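PDB 6TZ0: viral structural protein 4, which binds GTP and accompanies the RNA-dependent RNA polymerase inside the transcribing virus, where it probably acts as a P-loop nucleotide-hydrolysing cofactor of RNA synthesis. Local coordinates for residues E438-S441 with V442-I446; E451-E454 with V455-A458. One frame throughout, in Å; residues are numbered along the deposited sequence.

Contact 1: E438-S441 with V442-I446; sequences ELLS and VRKKI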
loop_
_atom_site.group_PDB
_atom_site.type_symbol
_atom_site.label_atom_id
_atom_site.label_comp_id
_atom_site.label_asym_id
_atom_site.label_seq_id
_atom_site.Cartn_x
_atom_site.Cartn_y
_atom_site.Cartn_z
ATOM N N GLU B 438 -47.861 12.575 3.314
ATOM C CA GLU B 438 -47.910 11.200 3.800
ATOM C C GLU B 438 -48.664 10.266 2.863
ATOM O O GLU B 438 -48.455 9.052 2.919
ATOM C CB GLU B 438 -48.563 11.161 5.180
ATOM C CG GLU B 438 -47.719 11.692 6.319
ATOM C CD GLU B 438 -46.621 10.732 6.718
ATOM O OE1 GLU B 438 -46.817 9.512 6.554
ATOM O OE2 GLU B 438 -45.572 11.183 7.219
ATOM N N LEU B 439 -49.523 10.801 2.003
ATOM C CA LEU B 439 -50.385 10.001 1.151
ATOM C C LEU B 439 -49.691 9.565 -0.137
ATOM O O LEU B 439 -50.280 8.820 -0.925
ATOM C CB LEU B 439 -51.656 10.805 0.854
ATOM C CG LEU B 439 -52.946 10.183 0.325
ATOM C CD1 LEU B 439 -53.489 9.195 1.339
ATOM C CD2 LEU B 439 -53.964 11.266 0.035
ATOM N N LEU B 440 -48.450 9.983 -0.360
ATOM C CA LEU B 440 -47.735 9.614 -1.569
ATOM C C LEU B 440 -47.141 8.218 -1.443
ATOM O O LEU B 440 -47.032 7.653 -0.352
ATOM C CB LEU B 440 -46.618 10.609 -1.857
ATOM C CG LEU B 440 -47.010 12.059 -2.129
ATOM C CD1 LEU B 440 -45.766 12.912 -2.252
ATOM C CD2 LEU B 440 -47.856 12.172 -3.375
ATOM N N SER B 441 -46.751 7.662 -2.584
ATOM C CA SER B 441 -46.016 6.411 -2.596
ATOM C C SER B 441 -44.537 6.693 -2.358
ATOM O O SER B 441 -44.108 7.841 -2.255
ATOM C CB SER B 441 -46.249 5.672 -3.908
ATOM O OG SER B 441 -45.719 6.398 -4.999
ATOM N N VAL B 442 -43.738 5.631 -2.276
ATOM C CA VAL B 442 -42.323 5.791 -1.963
ATOM C C VAL B 442 -41.556 6.315 -3.173
ATOM O O VAL B 442 -40.667 7.164 -3.036
ATOM C CB VAL B 442 -41.756 4.454 -1.452
ATOM C CG1 VAL B 442 -40.291 4.573 -1.090
ATOM C CG2 VAL B 442 -42.556 3.977 -0.265
ATOM N N ARG B 443 -41.906 5.834 -4.371
ATOM C CA ARG B 443 -41.257 6.289 -5.598
ATOM C C ARG B 443 -41.547 7.759 -5.867
ATOM O O ARG B 443 -40.669 8.499 -6.331
ATOM C CB ARG B 443 -41.722 5.440 -6.776
ATOM C CG ARG B 443 -41.317 3.986 -6.696
ATOM C CD ARG B 443 -41.873 3.213 -7.872
ATOM N NE ARG B 443 -41.289 3.647 -9.136
ATOM C CZ ARG B 443 -40.198 3.111 -9.673
ATOM N NH1 ARG B 443 -39.576 2.115 -9.058
ATOM N NH2 ARG B 443 -39.733 3.568 -10.826
ATOM N N LYS B 444 -42.766 8.197 -5.551
ATOM C CA LYS B 444 -43.138 9.597 -5.701
ATOM C C LYS B 444 -42.347 10.493 -4.757
ATOM O O LYS B 444 -42.023 11.631 -5.109
ATOM C CB LYS B 444 -44.636 9.745 -5.452
ATOM C CG LYS B 444 -45.206 11.099 -5.789
ATOM C CD LYS B 444 -45.134 11.349 -7.277
ATOM C CE LYS B 444 -46.012 10.359 -8.023
ATOM N NZ LYS B 444 -47.455 10.561 -7.717
ATOM N N LYS B 445 -42.014 9.994 -3.565
ATOM C CA LYS B 445 -41.214 10.773 -2.627
ATOM C C LYS B 445 -39.754 10.820 -3.051
ATOM O O LYS B 445 -39.116 11.875 -2.972
ATOM C CB LYS B 445 -41.340 10.184 -1.228
ATOM C CG LYS B 445 -42.714 10.317 -0.619
ATOM C CD LYS B 445 -42.741 9.721 0.769
ATOM C CE LYS B 445 -44.096 9.884 1.398
ATOM N NZ LYS B 445 -44.130 9.325 2.765
ATOM N N ILE B 446 -39.211 9.682 -3.492
ATOM C CA ILE B 446 -37.814 9.600 -3.915
ATOM C C ILE B 446 -37.562 10.441 -5.166
ATOM O O ILE B 446 -36.481 11.033 -5.318
ATOM C CB ILE B 446 -37.445 8.114 -4.099
ATOM C CG1 ILE B 446 -37.392 7.420 -2.742
ATOM C CG2 ILE B 446 -36.139 7.907 -4.839
ATOM C CD1 ILE B 446 -37.240 5.929 -2.841
#
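S441 takes the N-cap position of helix 442-457, and the contact is the turn by which the chain leaves helix 434-438 and enters that helix. The evidence for the helix start is the bond from K445 N to S441 O, 3.3 Å long with an N-H...O angle of 143°; the next bond of the series runs from I446 N to V442 O. S441 OG, placed between its own backbone N and carbonyl carbon (chi1 65°), turns to the first helical turn and lies 3.5 Å from K444 N. That is long, so side-chain capping is suggested by position and not established as a bond.

Two lysines meet the loop through their methylenes. K444 and L440 cross at about a right angle: K444 CG sits 3.7 Å from L440 CD2 and 4.0 Å from CD1, so one methylene meets both methyls, and the bends beyond CG then carry the amine away from the loop. K445 instead stays extended and runs back along the loop. With CG opposite the carbonyl carbon (chi1 -67°), it passes alongside S441 O and L440 CB and makes a cation-pi contact with Y437. E438 has a long, weak ion pair with R518 and packs on L528 of helix 524-537; its side chain is about 12 Å from that of R520, which binds GTP in another structure of this protein, none being bound to this chain here. E438 OE1 and K445 NZ, of opposite charge, stay 4.6 Å apart, not in contact.

Contact 2: E451-E454 with V455-A458; sequences EMNE and VLIA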
loop_
_atom_site.group_PDB
_atom_site.type_symbol
_atom_site.label_atom_id
_atom_site.label_comp_id
_atom_site.label_asym_id
_atom_site.label_seq_id
_atom_site.Cartn_x
_atom_site.Cartn_y
_atom_site.Cartn_z
ATOM N N GLU B 451 -34.484 15.673 -6.580
ATOM C CA GLU B 451 -34.404 17.100 -6.872
ATOM C C GLU B 451 -33.849 17.881 -5.685
ATOM O O GLU B 451 -33.090 18.847 -5.864
ATOM C CB GLU B 451 -35.788 17.602 -7.266
ATOM C CG GLU B 451 -36.259 17.042 -8.595
ATOM C CD GLU B 451 -37.709 17.357 -8.889
ATOM O OE1 GLU B 451 -38.416 17.826 -7.978
ATOM O OE2 GLU B 451 -38.146 17.139 -10.039
ATOM N N MET B 452 -34.189 17.455 -4.470
ATOM C CA MET B 452 -33.577 18.054 -3.290
ATOM C C MET B 452 -32.081 17.748 -3.207
ATOM O O MET B 452 -31.303 18.594 -2.763
ATOM C CB MET B 452 -34.295 17.577 -2.033
ATOM C CG MET B 452 -33.910 18.339 -0.792
ATOM S SD MET B 452 -34.449 20.053 -0.870
ATOM C CE MET B 452 -33.276 20.833 0.230
ATOM N N ASN B 453 -31.649 16.566 -3.653
ATOM C CA ASN B 453 -30.214 16.294 -3.714
ATOM C C ASN B 453 -29.531 17.134 -4.784
ATOM O O ASN B 453 -28.363 17.504 -4.624
ATOM C CB ASN B 453 -29.947 14.813 -3.971
ATOM C CG ASN B 453 -30.281 13.952 -2.786
ATOM O OD1 ASN B 453 -30.137 14.373 -1.649
ATOM N ND2 ASN B 453 -30.681 12.720 -3.044
ATOM N N GLU B 454 -30.244 17.450 -5.867
ATOM C CA GLU B 454 -29.712 18.372 -6.869
ATOM C C GLU B 454 -29.557 19.785 -6.324
ATOM O O GLU B 454 -28.650 20.510 -6.742
ATOM C CB GLU B 454 -30.610 18.400 -8.101
ATOM C CG GLU B 454 -30.610 17.128 -8.908
ATOM C CD GLU B 454 -31.559 17.197 -10.081
ATOM O OE1 GLU B 454 -32.296 18.197 -10.187
ATOM O OE2 GLU B 454 -31.574 16.250 -10.894
ATOM N N VAL B 455 -30.433 20.210 -5.417
ATOM C CA VAL B 455 -30.217 21.544 -4.857
ATOM C C VAL B 455 -29.220 21.496 -3.698
ATOM O O VAL B 455 -28.637 22.527 -3.344
ATOM C CB VAL B 455 -31.549 22.210 -4.457
ATOM C CG1 VAL B 455 -32.064 21.706 -3.157
ATOM C CG2 VAL B 455 -31.428 23.718 -4.434
ATOM N N LEU B 456 -28.964 20.317 -3.125
ATOM C CA LEU B 456 -27.923 20.201 -2.106
ATOM C C LEU B 456 -26.522 20.140 -2.705
ATOM O O LEU B 456 -25.579 20.660 -2.108
ATOM C CB LEU B 456 -28.150 18.963 -1.236
ATOM C CG LEU B 456 -29.273 18.952 -0.204
ATOM C CD1 LEU B 456 -29.440 17.573 0.355
ATOM C CD2 LEU B 456 -28.961 19.898 0.908
ATOM N N ILE B 457 -26.367 19.499 -3.868
ATOM C CA ILE B 457 -25.040 19.235 -4.425
ATOM C C ILE B 457 -24.327 20.508 -4.872
ATOM O O ILE B 457 -23.095 20.556 -4.859
ATOM C CB ILE B 457 -25.166 18.201 -5.571
ATOM C CG1 ILE B 457 -23.810 17.679 -6.038
ATOM C CG2 ILE B 457 -25.894 18.767 -6.761
ATOM C CD1 ILE B 457 -23.091 16.911 -5.031
ATOM N N ALA B 458 -25.068 21.573 -5.192
ATOM C CA ALA B 458 -24.466 22.808 -5.678
ATOM C C ALA B 458 -23.677 23.548 -4.612
ATOM O O ALA B 458 -22.848 24.396 -4.955
ATOM C CB ALA B 458 -25.546 23.727 -6.239
#
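M452 and V455 cross obliquely on one face of helix 442-457, one turn apart. M452 leaves the backbone with CG opposite its N (chi1 -169°), and the bend at chi2, 66°, brings the thioether round to V455. Its SD and V455 CG1 are 3.7 Å apart, and the terminal CE comes equally near the same methyl, so both ends of the S-CH3 bond rest on one branch of the valine. The same CE only just approaches L456 CG, at 4.4 Å.

N453 and L456 make a second slanting pair, in which amide OD1 lies beside leucine CD1 at 3.8 Å, a polar atom against a methyl. Beneath them run successive i to i+4 bonds: V455 N to E451 O, L456 N to M452 O at 2.9 Å, and I457 N to N453 O at 2.9 Å with an N-H...O angle of 140°.

M452 also packs on L530 and A422, L456 on L537 and Y418, while N453, L456 and I457 meet T367, L365 and I361 of the RNA-dependent RNA polymerase chain. With the backbone bonded within the helix, cohesion between these side chains is mainly apolar, and N453 and L456 touch both a neighbouring helix of this chain and the polymerase.

How the contacts relate
Both contacts use helix 442-457 and follow in series: contact 1 joins the preceding loop to its first turn, and contact 2 takes up its later turns. Their centres are 18 Å apart and their nearest atoms about 5 Å, without touching, so the link between them is the helix itself. Helix 524-537 receives side chains from both, whereas helix 417-427 meets contact 2. The exposed start thus passes into a part that packs against helices and the polymerase chain. GTP-site residues, with no GTP bound here, lie about 12 Å (R520 from E438) and 9 Å (K355 from M452) away between side chains, touching neither contact; any coupling to the polymerase remains an inference.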